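Local coordinates for ribosomal-protein-serine acetyltransferase, putative (Vibrio cholerae O1 biovar eltor, PDB 2FCK) that is of unknown function but, as a GNAT-fold protein, may transfer acetyl groups to the N-termini of proteins, at residues Ser35-Leu38 against His39-Val42; Glu55-Ile58 against Gln59-Leu63; Val75-Arg78 against Gln79-Thr82. All blocks are in the same frame, centred on the assembly; numbering follows the deposited sequence.

Contact 1 of 3, residues Ser35-Leu38 against His39-Val42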
loop_
_atom_site.group_PDB
_atom_site.type_symbol
_atom_site.label_atom_id
_atom_site.label_comp_id
_atom_site.label_asym_id
_atom_site.label_seq_id
_atom_site.Cartn_x
_atom_site.Cartn_y
_atom_site.Cartn_z
ATOM N N SER A 35 2.158 -21.837 21.813
ATOM C CA SER A 35 0.906 -21.095 21.669
ATOM C C SER A 35 -0.270 -21.984 21.242
ATOM O O SER A 35 -0.173 -22.724 20.265
ATOM C CB SER A 35 1.073 -19.974 20.653
ATOM O OG SER A 35 -0.222 -19.410 20.417
ATOM N N GLN A 36 -1.380 -21.905 21.971
ATOM C CA GLN A 36 -2.594 -22.646 21.605
ATOM C C GLN A 36 -3.121 -22.245 20.222
ATOM O O GLN A 36 -3.700 -23.079 19.500
ATOM C CB GLN A 36 -3.673 -22.375 22.654
ATOM C CG GLN A 36 -5.043 -22.955 22.337
ATOM C CD GLN A 36 -6.000 -22.809 23.513
ATOM O OE1 GLN A 36 -5.718 -22.091 24.468
ATOM N NE2 GLN A 36 -7.131 -23.465 23.432
ATOM N N THR A 37 -2.910 -20.980 19.862
ATOM C CA THR A 37 -3.597 -20.379 18.696
ATOM C C THR A 37 -2.744 -19.782 17.583
ATOM O O THR A 37 -3.250 -19.609 16.473
ATOM C CB THR A 37 -4.569 -19.252 19.114
ATOM O OG1 THR A 37 -3.823 -18.197 19.745
ATOM C CG2 THR A 37 -5.643 -19.783 20.029
ATOM N N LEU A 38 -1.487 -19.411 17.851
ATOM C CA LEU A 38 -0.687 -18.748 16.817
ATOM C C LEU A 38 -0.598 -19.519 15.502
ATOM O O LEU A 38 -0.620 -18.901 14.430
ATOM C CB LEU A 38 0.723 -18.415 17.341
ATOM C CG LEU A 38 0.819 -17.182 18.257
ATOM C CD1 LEU A 38 2.211 -17.095 18.873
ATOM C CD2 LEU A 38 0.575 -15.927 17.457
ATOM N N HIS A 39 -0.515 -20.848 15.573
ATOM C CA HIS A 39 -0.323 -21.677 14.385
ATOM C C HIS A 39 -1.387 -21.389 13.321
ATOM O O HIS A 39 -1.152 -21.601 12.141
ATOM C CB HIS A 39 -0.398 -23.163 14.747
ATOM C CG HIS A 39 -1.731 -23.576 15.279
ATOM N ND1 HIS A 39 -2.100 -23.394 16.599
ATOM C CD2 HIS A 39 -2.809 -24.099 14.652
ATOM C CE1 HIS A 39 -3.336 -23.834 16.767
ATOM N NE2 HIS A 39 -3.787 -24.268 15.605
ATOM N N GLN A 40 -2.549 -20.913 13.724
ATOM C CA GLN A 40 -3.608 -20.782 12.742
ATOM C C GLN A 40 -3.572 -19.452 12.014
ATOM O O GLN A 40 -4.218 -19.311 10.977
ATOM C CB GLN A 40 -4.963 -20.990 13.372
ATOM C CG GLN A 40 -5.435 -19.881 14.234
ATOM C CD GLN A 40 -6.607 -20.315 15.110
ATOM O OE1 GLN A 40 -7.649 -20.759 14.610
ATOM N NE2 GLN A 40 -6.449 -20.167 16.417
ATOM N N TRP A 41 -2.814 -18.501 12.551
ATOM C CA TRP A 41 -2.734 -17.155 12.009
ATOM C C TRP A 41 -1.430 -16.887 11.279
ATOM O O TRP A 41 -1.414 -16.109 10.346
ATOM C CB TRP A 41 -2.915 -16.097 13.111
ATOM C CG TRP A 41 -4.106 -16.316 13.989
ATOM C CD1 TRP A 41 -4.106 -16.513 15.355
ATOM C CD2 TRP A 41 -5.478 -16.367 13.582
ATOM N NE1 TRP A 41 -5.394 -16.678 15.807
ATOM C CE2 TRP A 41 -6.255 -16.602 14.739
ATOM C CE3 TRP A 41 -6.128 -16.253 12.345
ATOM C CZ2 TRP A 41 -7.663 -16.715 14.693
ATOM C CZ3 TRP A 41 -7.520 -16.364 12.304
ATOM C CH2 TRP A 41 -8.274 -16.591 13.475
ATOM N N VAL A 42 -0.318 -17.445 11.757
ATOM C CA VAL A 42 0.959 -17.190 11.097
ATOM C C VAL A 42 1.016 -18.110 9.861
ATOM O O VAL A 42 0.525 -19.254 9.885
ATOM C CB VAL A 42 2.170 -17.300 12.078
ATOM C CG1 VAL A 42 3.166 -16.239 11.747
ATOM C CG2 VAL A 42 1.740 -17.055 13.528
HETATM O O HOH W 1 0.785 -22.182 17.790
#

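Contact 2 of 3, residues Glu55-Ile58 against Gln59-Leu63. With NO3 (nitrate ion), chain H.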
loop_
_atom_site.group_PDB
_atom_site.type_symbol
_atom_site.label_atom_id
_atom_site.label_comp_id
_atom_site.label_asym_id
_atom_site.label_seq_id
_atom_site.Cartn_x
_atom_site.Cartn_y
_atom_site.Cartn_z
ATOM N N GLU A 55 14.175 -21.603 10.339
ATOM C CA GLU A 55 15.376 -21.073 9.687
ATOM C C GLU A 55 15.030 -20.343 8.386
ATOM O O GLU A 55 15.484 -19.228 8.174
ATOM C CB GLU A 55 16.406 -22.172 9.432
ATOM C CG GLU A 55 17.123 -22.641 10.661
ATOM C CD GLU A 55 17.989 -23.853 10.425
ATOM O OE1 GLU A 55 18.105 -24.318 9.258
ATOM O OE2 GLU A 55 18.574 -24.339 11.422
ATOM N N GLN A 56 14.219 -20.959 7.521
ATOM C CA GLN A 56 13.856 -20.355 6.230
ATOM C C GLN A 56 13.139 -18.990 6.376
ATOM O O GLN A 56 13.410 -18.002 5.658
ATOM C CB GLN A 56 13.031 -21.366 5.415
ATOM C CG GLN A 56 11.969 -20.750 4.493
ATOM C CD GLN A 56 11.548 -21.662 3.344
ATOM O OE1 GLN A 56 12.230 -22.650 3.025
ATOM N NE2 GLN A 56 10.433 -21.315 2.695
ATOM N N PHE A 57 12.218 -18.959 7.321
ATOM C CA PHE A 57 11.493 -17.734 7.648
ATOM C C PHE A 57 12.411 -16.633 8.169
ATOM O O PHE A 57 12.284 -15.485 7.775
ATOM C CB PHE A 57 10.407 -18.013 8.676
ATOM C CG PHE A 57 9.697 -16.761 9.133
ATOM C CD1 PHE A 57 8.751 -16.126 8.319
ATOM C CD2 PHE A 57 10.038 -16.175 10.337
ATOM C CE1 PHE A 57 8.128 -14.938 8.740
ATOM C CE2 PHE A 57 9.418 -15.017 10.758
ATOM C CZ PHE A 57 8.464 -14.389 9.964
ATOM N N ILE A 58 13.324 -16.997 9.075
ATOM C CA ILE A 58 14.303 -16.056 9.584
ATOM C C ILE A 58 15.166 -15.457 8.447
ATOM O O ILE A 58 15.311 -14.222 8.370
ATOM C CB ILE A 58 15.153 -16.745 10.682
ATOM C CG1 ILE A 58 14.278 -16.978 11.945
ATOM C CG2 ILE A 58 16.441 -15.960 11.003
ATOM C CD1 ILE A 58 14.916 -17.971 12.929
ATOM N N GLN A 59 15.673 -16.325 7.564
ATOM C CA GLN A 59 16.527 -15.870 6.420
ATOM C C GLN A 59 15.766 -14.885 5.481
ATOM O O GLN A 59 16.317 -13.842 5.063
ATOM C CB GLN A 59 17.261 -17.021 5.654
ATOM C CG GLN A 59 16.835 -18.470 5.959
ATOM C CD GLN A 59 17.364 -19.544 4.987
ATOM O OE1 GLN A 59 17.128 -19.491 3.756
ATOM N NE2 GLN A 59 18.077 -20.548 5.541
ATOM N N ALA A 60 14.493 -15.192 5.227
ATOM C CA ALA A 60 13.614 -14.351 4.409
ATOM C C ALA A 60 13.357 -12.955 5.019
ATOM O O ALA A 60 13.396 -11.915 4.338
ATOM C CB ALA A 60 12.328 -15.056 4.218
ATOM N N THR A 61 13.139 -12.934 6.324
ATOM C CA THR A 61 12.885 -11.701 7.005
ATOM C C THR A 61 14.124 -10.799 6.998
ATOM O O THR A 61 14.035 -9.573 6.830
ATOM C CB THR A 61 12.458 -12.050 8.475
ATOM O OG1 THR A 61 11.261 -12.862 8.429
ATOM C CG2 THR A 61 12.167 -10.814 9.266
ATOM N N ARG A 62 15.286 -11.409 7.168
ATOM C CA ARG A 62 16.519 -10.644 7.118
ATOM C C ARG A 62 16.710 -9.982 5.754
ATOM O O ARG A 62 17.120 -8.813 5.668
ATOM C CB ARG A 62 17.726 -11.528 7.476
ATOM C CG ARG A 62 19.018 -10.738 7.359
ATOM C CD ARG A 62 20.264 -11.599 7.272
ATOM N NE ARG A 62 21.423 -10.725 7.015
ATOM C CZ ARG A 62 21.908 -10.402 5.811
ATOM N NH1 ARG A 62 21.430 -10.930 4.672
ATOM N NH2 ARG A 62 22.930 -9.573 5.740
ATOM N N LEU A 63 16.404 -10.734 4.705
ATOM C CA LEU A 63 16.615 -10.263 3.343
ATOM C C LEU A 63 15.777 -8.982 3.207
ATOM O O LEU A 63 16.317 -7.944 2.809
ATOM C CB LEU A 63 16.175 -11.341 2.357
ATOM C CG LEU A 63 16.389 -11.092 0.851
ATOM C CD1 LEU A 63 17.776 -10.501 0.579
ATOM C CD2 LEU A 63 16.166 -12.402 0.104
HETATM N N NO3 H . 23.467 -9.295 9.520
HETATM O O1 NO3 H . 22.737 -10.497 9.508
HETATM O O2 NO3 H . 23.952 -8.748 10.728
HETATM O O3 NO3 H . 23.726 -8.631 8.319
HETATM O O HOH W 2 15.214 -17.585 2.985
#

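Contact 3 of 3, residues Val75-Arg78 against Gln79-Thr82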
loop_
_atom_site.group_PDB
_atom_site.type_symbol
_atom_site.label_atom_id
_atom_site.label_comp_id
_atom_site.label_asym_id
_atom_site.label_seq_id
_atom_site.Cartn_x
_atom_site.Cartn_y
_atom_site.Cartn_z
ATOM N N VAL A 75 10.297 -9.761 18.968
ATOM C CA VAL A 75 10.139 -9.044 20.239
ATOM C C VAL A 75 10.685 -9.934 21.346
ATOM O O VAL A 75 10.131 -11.011 21.595
ATOM C CB VAL A 75 8.639 -8.690 20.499
ATOM C CG1 VAL A 75 8.452 -7.953 21.886
ATOM C CG2 VAL A 75 8.071 -7.817 19.344
ATOM N N PHE A 76 11.785 -9.484 21.971
ATOM C CA PHE A 76 12.442 -10.244 23.022
ATOM C C PHE A 76 12.313 -9.563 24.382
ATOM O O PHE A 76 12.531 -8.366 24.511
ATOM C CB PHE A 76 13.914 -10.412 22.706
ATOM C CG PHE A 76 14.193 -11.197 21.467
ATOM C CD1 PHE A 76 14.231 -10.566 20.223
ATOM C CD2 PHE A 76 14.447 -12.574 21.541
ATOM C CE1 PHE A 76 14.515 -11.300 19.063
ATOM C CE2 PHE A 76 14.726 -13.318 20.370
ATOM C CZ PHE A 76 14.760 -12.684 19.135
ATOM N N GLU A 77 12.007 -10.369 25.397
ATOM C CA GLU A 77 11.964 -9.898 26.764
ATOM C C GLU A 77 13.406 -9.617 27.172
ATOM O O GLU A 77 14.296 -10.444 26.977
ATOM C CB GLU A 77 11.316 -10.993 27.624
ATOM C CG GLU A 77 11.020 -10.654 29.048
ATOM C CD GLU A 77 10.186 -11.763 29.661
ATOM O OE1 GLU A 77 10.591 -12.948 29.557
ATOM O OE2 GLU A 77 9.112 -11.463 30.202
ATOM N N ARG A 78 13.655 -8.420 27.687
ATOM C CA ARG A 78 15.010 -7.942 27.825
ATOM C C ARG A 78 15.742 -8.775 28.880
ATOM O O ARG A 78 16.871 -9.142 28.674
ATOM C CB ARG A 78 15.046 -6.462 28.208
ATOM C CG ARG A 78 14.674 -5.510 27.098
ATOM C CD ARG A 78 14.729 -4.068 27.553
ATOM N NE ARG A 78 16.118 -3.634 27.747
ATOM C CZ ARG A 78 16.475 -2.510 28.368
ATOM N NH1 ARG A 78 15.552 -1.725 28.909
ATOM N NH2 ARG A 78 17.773 -2.195 28.478
ATOM N N GLN A 79 15.063 -9.103 29.969
ATOM C CA GLN A 79 15.756 -9.790 31.072
ATOM C C GLN A 79 16.113 -11.233 30.676
ATOM O O GLN A 79 17.262 -11.650 30.776
ATOM C CB GLN A 79 14.908 -9.707 32.347
ATOM C CG GLN A 79 15.235 -8.448 33.174
ATOM C CD GLN A 79 14.187 -8.103 34.230
ATOM O OE1 GLN A 79 13.319 -8.928 34.570
ATOM N NE2 GLN A 79 14.262 -6.872 34.757
ATOM N N THR A 80 15.135 -11.966 30.161
ATOM C CA THR A 80 15.286 -13.384 29.882
ATOM C C THR A 80 15.774 -13.688 28.464
ATOM O O THR A 80 16.203 -14.803 28.182
ATOM C CB THR A 80 13.944 -14.075 30.071
ATOM O OG1 THR A 80 12.985 -13.516 29.145
ATOM C CG2 THR A 80 13.440 -13.894 31.511
ATOM N N GLN A 81 15.676 -12.700 27.568
ATOM C CA GLN A 81 15.896 -12.881 26.124
ATOM C C GLN A 81 14.930 -13.891 25.463
ATOM O O GLN A 81 15.224 -14.446 24.396
ATOM C CB GLN A 81 17.361 -13.155 25.789
ATOM C CG GLN A 81 18.233 -11.911 25.752
ATOM C CD GLN A 81 17.990 -11.039 24.530
ATOM O OE1 GLN A 81 17.453 -9.931 24.635
ATOM N NE2 GLN A 81 18.384 -11.526 23.377
ATOM N N THR A 82 13.762 -14.117 26.059
ATOM C CA THR A 82 12.840 -15.010 25.380
ATOM C C THR A 82 12.056 -14.277 24.335
ATOM O O THR A 82 11.710 -13.131 24.519
ATOM C CB THR A 82 11.954 -15.862 26.284
ATOM O OG1 THR A 82 10.589 -15.464 26.260
ATOM C CG2 THR A 82 12.488 -15.936 27.671
#

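Contact 1 of 3, residues Ser35-Leu38 against His39-Val42
Through the turns joining Ser35-Leu38 to His39-Val42, Thr37 O accepts from Gln40 N, while Leu38 O accepts from both Trp41 N (2.9 Å) and Val42 N (3.1 Å). Ser35 OG draws the first residues together in an ST turn and an ST motif, receiving Thr37 N at 3.2 Å and Leu38 N at 2.9 Å; Asp107 bonds to this hydroxyl and to Thr37 OG1. Water 1 ties Ser35 O to His39 N, donating to the carbonyl and accepting from the amide. Gln40 folds back, with CG between its own backbone N and carbonyl carbon (chi1 73°). This lays CG over the centre of the Trp41 ring, 3.4 Å above its plane, and carries NE2 to a less certain hydrogen bond with Thr37 O. Thr37 O also lies over one face of the His39 ring and 3.4 Å from Trp41 CD1. On the apolar side Leu38 CB meets Val42 CG2 at 4.2 Å. Both side chains pack on Ile32 of helix 25-33 and Trp104 of strand 98-105, seating the loop that leads from helix 25-33 to helix 51-66. Polar, local chemistry thus fixes the turns, through carbonyls, a hydroxyl and a water, and apolar packing seats them.

Contact 2 of 3, residues Glu55-Ile58 against Gln59-Leu63
Thr61 and Phe57, one helical turn apart, meet twice: through a hydroxyl on a carbonyl and through the same hydroxyl on a ring. Thr61 OG1 donates to Phe57 O at 2.9 Å, alongside the regular helical bond from Thr61 N to Phe57 O at 3.1 Å, and the two donors come from opposite faces of the carbonyl plane. Rotation of Thr61 to chi1 -60°, with OG1 beside its own backbone N, bends the hydroxyl back to the preceding turn. Thr61 OG1 also lies over one face of the Phe57 ring, offset toward the rim, 3.5 Å from Phe57 CZ. Because the hydroxyl proton is given to Phe57 O, this approach is packing of the oxygen against the ring and not an O-H...pi bond.

Elsewhere the turns are joined by backbone bonds such as Ala60 N to Gln56 O (3.0 Å) and Arg62 N to Ile58 O. Water 2 links Gln59 OE1, to which it donates at 2.8 Å, with Gln56 O, giving that carbonyl a second donor. Arg62 stretches outward, extended from CG to NE, and holds a nitrate ion at the edge of its guanidinium. Arg62 NE donates to nitrate O1 at 2.8 Å and Arg62 NH2 to nitrate O3 at 2.9 Å, the latter nearly straight (167°). The anion probably comes from the crystallisation liquor.

Farther out, Trp44 stacks with the Phe57 ring. The residues belong to helix 51-66, whose inner side rests on helix 25-33: Phe57 and Ile58 touch Leu28, while Ile58 and Glu55 touch Ala25. Strand 71-77 follows this helix in the chain.

Contact 3 of 3, residues Val75-Arg78 against Gln79-Thr82
Glu77 and Thr82 make the backbone bond at the mouth of a hairpin, Glu77 N giving to Thr82 O at 2.9 Å with an N-H...O angle of 167°. Thr82 O also receives a C-H...O contact from Phe76 CA at 3.3 Å. Across the four-residue loop Arg78-Gln81, the return bond from Gln81 N to Glu77 O is short at 2.7 Å but bent, and counts as weak. Arg78, Gln79 and Thr80 follow right-handed helical backbone angles; Gln81 then switches to the left-handed region and turns the chain back.

Side-chain hydrogen bonds brace one face of the loop. Glu77 spans that face in extended form, its CG anti to the backbone N (chi1 -173°), and crosses the Thr80 side chain at a slant. Thr80 OG1 donates to Glu77 OE1 at 2.5 Å, a very short separation that is less sure because the hydroxyl is crowded in the model. Thr80 OG1 also accepts from Thr82 N at 3.2 Å, an ST turn with the same reservation. The other carboxylate oxygen, Glu77 OE2, bonds to Tyr114 OH, while Arg78 NH1 bonds to Gln13 O.

Ring contacts are fewer. Gln81 O comes to the edge of the Phe76 ring, near its plane and 3.5 Å from Phe76 CD2, and Arg18 adds a cation-pi interaction.

The hairpin joins strand 71-77 to strand 83-93, its antiparallel neighbour. Val75 bonds through its backbone to Val84 and Gly85, and Phe76 to Gln16 of strand 15-18 on the other flank. Tyr114 ties the hairpin to the start of helix 114-129, within the Q/R-x-x-G-x-G/A signature that in GNAT enzymes binds the pyrophosphate of acetyl-CoA and probably does so here.

In the fold
All three contacts are local and lie in series along one GNAT domain without touching. Their centres are 19 to 20 Å apart, and the nearest atoms of contacts 1 and 2 are about 6 Å apart. Contacts 1 and 2 are surface contacts with one buried residue each, Leu38 and Ile58; contact 3 is partly buried through Val75 and Phe76. Contacts 1 and 2 both rest on helix 25-33, from the loop that follows it and from helix 51-66 respectively, whereas contact 3 is the hairpin turn between strands 71-77 and 83-93. The chemistry follows: shared carbonyl acceptors in the turns, regular helical bonds with a hydroxyl added, and a carboxylate-hydroxyl brace in the hairpin.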